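Local coordinates for YueI protein (Bacillus subtilis, PDB 2OHW), which is of unknown function, a single-chain alpha/beta protein of the DUF1694 family built round a mixed four-stranded sheet, at residues 26-30 with 102-107; 32-38 with 109-113. All coordinates share one frame; numbering follows the deposited sequence.

Contact 1: residues 26-30 with 102-107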
ATOM      1  N   ARG A  26      -9.836  -6.366  -1.238  1.00 20.42           N
ATOM      2  CA  ARG A  26     -10.190  -4.962  -1.391  1.00 20.54           C
ATOM      3  C   ARG A  26     -10.227  -4.251  -0.050  1.00 20.20           C
ATOM      4  O   ARG A  26      -9.816  -3.094   0.060  1.00 20.30           O
ATOM      5  CB  ARG A  26     -11.528  -4.810  -2.114  1.00 20.45           C
ATOM      6  CG  ARG A  26     -11.497  -5.295  -3.557  1.00 22.22           C
ATOM      7  CD  ARG A  26     -12.721  -4.801  -4.318  1.00 23.71           C
ATOM      8  NE  ARG A  26     -12.881  -5.506  -5.579  1.00 25.04           N
ATOM      9  CZ  ARG A  26     -12.291  -5.159  -6.717  1.00 27.45           C
ATOM     10  NH1 ARG A  26     -11.476  -4.106  -6.765  1.00 28.20           N
ATOM     11  NH2 ARG A  26     -12.511  -5.874  -7.813  1.00 28.51           N
ATOM     12  N   HIS A  27     -10.711  -4.948   0.975  1.00 20.18           N
ATOM     13  CA  HIS A  27     -10.763  -4.362   2.310  1.00 20.43           C
ATOM     14  C   HIS A  27      -9.383  -4.143   2.934  1.00 19.44           C
ATOM     15  O   HIS A  27      -9.230  -3.259   3.775  1.00 20.25           O
ATOM     16  CB  HIS A  27     -11.661  -5.181   3.233  1.00 21.72           C
ATOM     17  CG  HIS A  27     -13.102  -5.199   2.813  1.00 24.94           C
ATOM     18  ND1 HIS A  27     -13.866  -6.346   2.820  1.00 28.51           N
ATOM     19  CD2 HIS A  27     -13.915  -4.207   2.375  1.00 28.78           C
ATOM     20  CE1 HIS A  27     -15.089  -6.060   2.407  1.00 29.37           C
ATOM     21  NE2 HIS A  27     -15.144  -4.769   2.128  1.00 30.03           N
ATOM     22  N   LEU A  28      -8.392  -4.944   2.534  1.00 17.32           N
ATOM     23  CA  LEU A  28      -7.007  -4.744   2.988  1.00 15.70           C
ATOM     24  C   LEU A  28      -6.274  -3.677   2.153  1.00 15.00           C
ATOM     25  O   LEU A  28      -5.620  -2.780   2.708  1.00 14.84           O
ATOM     26  CB  LEU A  28      -6.220  -6.058   2.978  1.00 16.49           C
ATOM     27  CG  LEU A  28      -4.722  -5.972   3.339  1.00 17.01           C
ATOM     28  CD1 LEU A  28      -4.459  -5.418   4.722  1.00 18.13           C
ATOM     29  CD2 LEU A  28      -4.073  -7.351   3.204  1.00 16.55           C
ATOM     30  N   PHE A  29      -6.377  -3.803   0.829  1.00 14.90           N
ATOM     31  CA  PHE A  29      -5.564  -3.017  -0.096  1.00 15.02           C
ATOM     32  C   PHE A  29      -6.208  -1.730  -0.618  1.00 15.90           C
ATOM     33  O   PHE A  29      -5.974  -1.322  -1.770  1.00 15.90           O
ATOM     34  CB  PHE A  29      -5.081  -3.903  -1.249  1.00 14.98           C
ATOM     35  CG  PHE A  29      -4.146  -5.006  -0.807  1.00 13.92           C
ATOM     36  CD1 PHE A  29      -2.843  -4.709  -0.408  1.00 13.78           C
ATOM     37  CD2 PHE A  29      -4.561  -6.327  -0.808  1.00 15.42           C
ATOM     38  CE1 PHE A  29      -1.978  -5.733   0.006  1.00 13.78           C
ATOM     39  CE2 PHE A  29      -3.701  -7.353  -0.412  1.00 14.48           C
ATOM     40  CZ  PHE A  29      -2.415  -7.056   0.004  1.00 13.63           C
ATOM     41  N   LEU A  30      -7.000  -1.088   0.243  1.00 16.00           N
ATOM     42  CA  LEU A  30      -7.595   0.225  -0.068  1.00 16.28           C
ATOM     43  C   LEU A  30      -8.413   0.194  -1.357  1.00 16.55           C
ATOM     44  O   LEU A  30      -8.435   1.165  -2.124  1.00 16.82           O
ATOM     45  CB  LEU A  30      -6.512   1.316  -0.133  1.00 16.47           C
ATOM     46  CG  LEU A  30      -5.730   1.562   1.161  1.00 16.89           C
ATOM     47  CD1 LEU A  30      -4.575   2.544   0.924  1.00 17.66           C
ATOM     48  CD2 LEU A  30      -6.652   2.070   2.254  1.00 18.04           C
ATOM     49  N   THR A 102      -7.813  -0.937   8.043  1.00 20.76           N
ATOM     50  CA  THR A 102      -6.698  -1.623   7.419  1.00 18.48           C
ATOM     51  C   THR A 102      -5.413  -1.032   7.968  1.00 17.35           C
ATOM     52  O   THR A 102      -5.338   0.167   8.184  1.00 17.33           O
ATOM     53  CB  THR A 102      -6.710  -1.502   5.868  1.00 18.48           C
ATOM     54  OG1 THR A 102      -5.503  -2.075   5.354  1.00 16.79           O
ATOM     55  CG2 THR A 102      -6.756  -0.033   5.403  1.00 17.97           C
ATOM     56  N   PRO A 103      -4.384  -1.869   8.166  1.00 15.98           N
ATOM     57  CA  PRO A 103      -3.107  -1.338   8.648  1.00 15.77           C
ATOM     58  C   PRO A 103      -2.289  -0.692   7.532  1.00 15.58           C
ATOM     59  O   PRO A 103      -1.229  -0.152   7.805  1.00 15.41           O
ATOM     60  CB  PRO A 103      -2.384  -2.599   9.128  1.00 16.95           C
ATOM     61  CG  PRO A 103      -2.898  -3.670   8.231  1.00 16.41           C
ATOM     62  CD  PRO A 103      -4.339  -3.332   7.986  1.00 16.74           C
ATOM     63  N   LEU A 104      -2.754  -0.778   6.286  1.00 14.48           N
ATOM     64  CA  LEU A 104      -1.993  -0.224   5.150  1.00 14.39           C
ATOM     65  C   LEU A 104      -2.238   1.268   5.019  1.00 14.78           C
ATOM     66  O   LEU A 104      -3.388   1.720   5.084  1.00 15.63           O
ATOM     67  CB  LEU A 104      -2.312  -0.978   3.847  1.00 14.28           C
ATOM     68  CG  LEU A 104      -1.943  -2.469   3.955  1.00 14.57           C
ATOM     69  CD1 LEU A 104      -2.132  -3.144   2.630  1.00 15.83           C
ATOM     70  CD2 LEU A 104      -0.511  -2.680   4.467  1.00 16.26           C
ATOM     71  N   GLY A 105      -1.163   2.023   4.810  1.00 13.98           N
ATOM     72  CA  GLY A 105      -1.208   3.480   4.662  1.00 13.74           C
ATOM     73  C   GLY A 105      -1.216   3.919   3.213  1.00 14.11           C
ATOM     74  O   GLY A 105      -1.909   4.859   2.846  1.00 14.34           O
ATOM     75  N   ILE A 106      -0.441   3.231   2.384  1.00 14.45           N
ATOM     76  CA  ILE A 106      -0.317   3.568   0.973  1.00 14.64           C
ATOM     77  C   ILE A 106      -0.298   2.266   0.199  1.00 13.64           C
ATOM     78  O   ILE A 106       0.299   1.275   0.662  1.00 13.78           O
ATOM     79  CB  ILE A 106       0.979   4.392   0.717  1.00 15.51           C
ATOM     80  CG1 ILE A 106       0.690   5.875   0.981  1.00 17.53           C
ATOM     81  CG2 ILE A 106       1.593   4.094  -0.645  1.00 20.34           C
ATOM     82  CD1 ILE A 106       1.905   6.740   0.981  1.00 21.64           C
ATOM     83  N   VAL A 107      -1.007   2.246  -0.929  1.00 13.04           N
ATOM     84  CA  VAL A 107      -0.947   1.117  -1.864  1.00 13.35           C
ATOM     85  C   VAL A 107      -0.738   1.691  -3.258  1.00 14.08           C
ATOM     86  O   VAL A 107      -1.480   2.576  -3.678  1.00 14.57           O
ATOM     87  CB  VAL A 107      -2.252   0.285  -1.847  1.00 13.67           C
ATOM     88  CG1 VAL A 107      -2.242  -0.788  -2.929  1.00 13.95           C
ATOM     89  CG2 VAL A 107      -2.474  -0.356  -0.476  1.00 15.13           C
TER
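Leu28 and Thr102 bring the two backbones nearest at one end, their CA atoms 5.4 Å apart, and Phe29 and Val107 at the other. The first segment leaves helix 22-28 here, Phe29 being the first residue with non-helical phi/psi, while 102-107 runs from a loop into strand 104-110. Gly105 and Ile106 form a classic beta bulge opposite Leu41 of the edge strand 37-42. Thr102 OG1 donates to Leu28 O at 2.7 Å, in the carbonyl plane and on a lone pair, with a C=O...donor angle of 130°. The same hydroxyl accepts from Leu104 N in an ST turn, the N-H pointing almost straight at it (169°). With OG1 opposite the backbone N about the CA-CB bond (chi1 174°), CG2 of Thr102 is left to meet Leu30 CD2 at 3.8 Å. A valine in place of Thr102 would probably leave Leu28 O without this donor and Leu104 N without its turn acceptor, freeing the helix end to shift. Leu104 CD1 packs 3.5 Å from Phe29 CD1 and also reaches Leu28 CD1. Leu28 CD2 lies over one face of the Phe29 ring, near its rim, whereas Val107 CG2 stands at the ring edge. Leu30 and Val107 lie alongside each other with their chains running opposite ways, Leu30 CD1 3.8 Å from Val107 CG2. Tyr10 of helix 5-12 adds to the apolar surroundings of Leu28 and Phe29. One hydroxyl thus ties the last helical carbonyl to the turn before the strand, and Leu28 CD1 beside the hydroxyl and Leu104 CD1 beside the carbonyl put apolar groups against this buried polar link.

Contact 2: residues 32-38 with 109-113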
ATOM      1  N   SER A  32      -8.126  -2.152  -3.847  1.00 19.23           N
ATOM      2  CA  SER A  32      -7.483  -2.906  -4.929  1.00 19.36           C
ATOM      3  C   SER A  32      -7.489  -4.410  -4.691  1.00 19.09           C
ATOM      4  O   SER A  32      -7.507  -4.879  -3.543  1.00 19.60           O
ATOM      5  CB  SER A  32      -6.031  -2.446  -5.113  1.00 19.33           C
ATOM      6  OG  SER A  32      -5.406  -3.164  -6.176  1.00 20.36           O
ATOM      7  N   LEU A  33      -7.482  -5.177  -5.782  1.00 18.42           N
ATOM      8  CA  LEU A  33      -7.255  -6.619  -5.684  1.00 18.22           C
ATOM      9  C   LEU A  33      -5.761  -6.900  -5.497  1.00 16.82           C
ATOM     10  O   LEU A  33      -4.911  -6.158  -5.990  1.00 16.84           O
ATOM     11  CB  LEU A  33      -7.763  -7.340  -6.949  1.00 19.03           C
ATOM     12  CG  LEU A  33      -9.283  -7.385  -7.189  1.00 20.78           C
ATOM     13  CD1 LEU A  33      -9.629  -8.185  -8.442  1.00 23.98           C
ATOM     14  CD2 LEU A  33     -10.012  -7.937  -5.981  1.00 23.50           C
ATOM     15  N   ARG A  34      -5.438  -7.996  -4.816  1.00 16.15           N
ATOM     16  CA  ARG A  34      -4.027  -8.324  -4.587  1.00 16.54           C
ATOM     17  C   ARG A  34      -3.243  -8.434  -5.903  1.00 16.60           C
ATOM     18  O   ARG A  34      -2.063  -8.057  -5.972  1.00 16.43           O
ATOM     19  CB  ARG A  34      -3.911  -9.620  -3.788  1.00 16.65           C
ATOM     20  CG  ARG A  34      -2.499 -10.134  -3.620  1.00 15.93           C
ATOM     21  CD  ARG A  34      -1.638  -9.192  -2.782  1.00 15.76           C
ATOM     22  NE  ARG A  34      -0.298  -9.744  -2.574  1.00 16.98           N
ATOM     23  CZ  ARG A  34       0.652  -9.745  -3.501  1.00 17.97           C
ATOM     24  NH1 ARG A  34       1.845 -10.260  -3.220  1.00 17.20           N
ATOM     25  NH2 ARG A  34       0.412  -9.228  -4.707  1.00 16.61           N
ATOM     26  N   GLU A  35      -3.888  -8.953  -6.952  1.00 17.03           N
ATOM     27  CA  GLU A  35      -3.193  -9.147  -8.221  1.00 18.19           C
ATOM     28  C   GLU A  35      -2.739  -7.834  -8.867  1.00 17.07           C
ATOM     29  O   GLU A  35      -1.896  -7.860  -9.762  1.00 17.08           O
ATOM     30  CB  GLU A  35      -4.068  -9.943  -9.215  1.00 18.28           C
ATOM     31  CG  GLU A  35      -5.284  -9.202  -9.718  1.00 20.67           C
ATOM     32  CD  GLU A  35      -6.167 -10.055 -10.615  1.00 22.76           C
ATOM     33  OE1 GLU A  35      -5.998 -11.289 -10.623  1.00 28.04           O
ATOM     34  OE2 GLU A  35      -7.033  -9.476 -11.302  1.00 28.90           O
ATOM     35  N   ARG A  36      -3.307  -6.709  -8.424  1.00 16.71           N
ATOM     36  CA  ARG A  36      -2.951  -5.410  -8.996  1.00 16.59           C
ATOM     37  C   ARG A  36      -1.935  -4.619  -8.147  1.00 16.31           C
ATOM     38  O   ARG A  36      -1.440  -3.564  -8.561  1.00 15.49           O
ATOM     39  CB  ARG A  36      -4.221  -4.597  -9.256  1.00 17.76           C
ATOM     40  CG  ARG A  36      -5.237  -5.333 -10.201  1.00 19.34           C
ATOM     41  CD  ARG A  36      -5.948  -4.376 -11.122  1.00 25.12           C
ATOM     42  NE  ARG A  36      -7.108  -4.897 -11.874  1.00 27.81           N
ATOM     43  CZ  ARG A  36      -7.320  -6.138 -12.327  1.00 32.97           C
ATOM     44  NH1 ARG A  36      -6.444  -7.118 -12.155  1.00 35.20           N
ATOM     45  NH2 ARG A  36      -8.447  -6.400 -12.988  1.00 35.28           N
ATOM     46  N   VAL A  37      -1.599  -5.142  -6.974  1.00 16.17           N
ATOM     47  CA  VAL A  37      -0.746  -4.394  -6.062  1.00 15.80           C
ATOM     48  C   VAL A  37       0.714  -4.475  -6.495  1.00 16.30           C
ATOM     49  O   VAL A  37       1.247  -5.570  -6.722  1.00 15.67           O
ATOM     50  CB  VAL A  37      -0.913  -4.871  -4.607  1.00 15.29           C
ATOM     51  CG1 VAL A  37       0.032  -4.110  -3.693  1.00 16.15           C
ATOM     52  CG2 VAL A  37      -2.373  -4.691  -4.140  1.00 15.01           C
ATOM     53  N   VAL A  38       1.350  -3.306  -6.588  1.00 15.94           N
ATOM     54  CA  VAL A  38       2.764  -3.176  -6.891  1.00 16.75           C
ATOM     55  C   VAL A  38       3.588  -3.011  -5.609  1.00 16.25           C
ATOM     56  O   VAL A  38       4.671  -3.575  -5.491  1.00 16.93           O
ATOM     57  CB  VAL A  38       2.999  -1.962  -7.836  1.00 17.24           C
ATOM     58  CG1 VAL A  38       4.474  -1.696  -8.036  1.00 20.29           C
ATOM     59  CG2 VAL A  38       2.318  -2.206  -9.189  1.00 19.13           C
ATOM     60  N   ALA A 109      -1.182   0.695  -6.917  1.00 15.71           N
ATOM     61  CA  ALA A 109      -1.945  -0.335  -7.632  1.00 17.13           C
ATOM     62  C   ALA A 109      -1.926  -0.065  -9.119  1.00 17.60           C
ATOM     63  O   ALA A 109      -2.159   1.065  -9.556  1.00 17.42           O
ATOM     64  CB  ALA A 109      -3.380  -0.374  -7.128  1.00 17.91           C
ATOM     65  N   ALA A 110      -1.673  -1.112  -9.890  1.00 18.40           N
ATOM     66  CA  ALA A 110      -1.746  -1.043 -11.348  1.00 19.46           C
ATOM     67  C   ALA A 110      -3.190  -1.155 -11.830  1.00 21.04           C
ATOM     68  O   ALA A 110      -4.082  -1.608 -11.102  1.00 21.04           O
ATOM     69  CB  ALA A 110      -0.889  -2.134 -11.970  1.00 20.02           C
ATOM     70  N   ASP A 111      -3.430  -0.754 -13.075  1.00 22.85           N
ATOM     71  CA  ASP A 111      -4.798  -0.814 -13.602  1.00 24.29           C
ATOM     72  C   ASP A 111      -5.120  -2.193 -14.194  1.00 25.08           C
ATOM     73  O   ASP A 111      -6.266  -2.455 -14.587  1.00 26.17           O
ATOM     74  CB  ASP A 111      -5.055   0.316 -14.613  1.00 25.73           C
ATOM     75  CG  ASP A 111      -4.224   0.180 -15.865  1.00 27.58           C
ATOM     76  OD1 ASP A 111      -3.194  -0.513 -15.828  1.00 32.15           O
ATOM     77  OD2 ASP A 111      -4.603   0.778 -16.901  1.00 33.04           O
ATOM     78  N   ILE A 112      -4.107  -3.062 -14.240  1.00 24.70           N
ATOM     79  CA  ILE A 112      -4.253  -4.457 -14.668  1.00 24.62           C
ATOM     80  C   ILE A 112      -3.516  -5.406 -13.718  1.00 24.23           C
ATOM     81  O   ILE A 112      -2.760  -4.968 -12.850  1.00 23.29           O
ATOM     82  CB  ILE A 112      -3.703  -4.657 -16.097  1.00 24.41           C
ATOM     83  CG1 ILE A 112      -2.196  -4.362 -16.140  1.00 24.24           C
ATOM     84  CG2 ILE A 112      -4.479  -3.790 -17.095  1.00 24.45           C
ATOM     85  CD1 ILE A 112      -1.524  -4.639 -17.495  1.00 26.11           C
ATOM     86  N   ALA A 113      -3.734  -6.706 -13.894  1.00 24.41           N
ATOM     87  CA  ALA A 113      -3.073  -7.723 -13.087  1.00 24.50           C
ATOM     88  C   ALA A 113      -1.584  -7.753 -13.389  1.00 24.69           C
ATOM     89  O   ALA A 113      -1.183  -7.939 -14.542  1.00 25.83           O
ATOM     90  CB  ALA A 113      -3.708  -9.088 -13.343  1.00 25.01           C
TER
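Arg36 O takes the N-H of Ala110 at 2.8 Å, nearly straight at 165°, with the donor somewhat out of the carbonyl plane. Ala109 CA adds a CA-H...O contact to the same oxygen, Arg36 O, at 3.4 Å, so two neighbouring residues of the strand end approach one carbonyl. Next to this bond, Val37 and Ala109 make an antiparallel, non-hydrogen-bonded pair with CA atoms 4.5 Å apart. Here the edge strand 37-42 starts against the end of strand 104-110, and the 3-10 turn 34-36 leads into it. Ser32 OG rests on Ala109 CB, and Val38 CG2 packs loosely toward Ala110 CB at 4.2 Å. Beyond the strand, the Arg36 side chain bends at chi2 (-144°) and runs along the backbone of 110-113, its CD near Ala110 O and its CG 3.6 Å from Ile112 O. Ile112 CA sits over one face of the guanidinium. Arg36 NH1 forms a salt bridge with Glu35 OE2 at 2.6 Å, although the N-H...O angle of 120° makes the hydrogen bond weak. Ala113 CB fits against both partners, touching Arg36 NH1 and lying 3.8 Å from Glu35 CD. Backbone hydrogen bonds of Glu35 with Val114 and Asn115 continue the contact beyond Ala113, outside the sheet, and Ala113 CA approaches Glu35 O in a second CA-H...O contact.

From the N terminus the chain passes through helix 5-12 and helix 22-28, whose end supplies 26-30 of contact 1. It then turns through 32-38, the first half of contact 2, and enters the edge strand 37-42. Strands 65-70 and 92-95 and the intervening helices follow before the chain returns as 102-107, closing contact 1, and 109-113, closing contact 2. The two long loops therefore cross, neither nested in the other. Contact 1 ties helix 22-28 to the start of strand 104-110, and contact 2 ties the entry of strand 37-42 to the end of strand 104-110. Phe29 joins the contacts directly, packing on Arg34 and Val37.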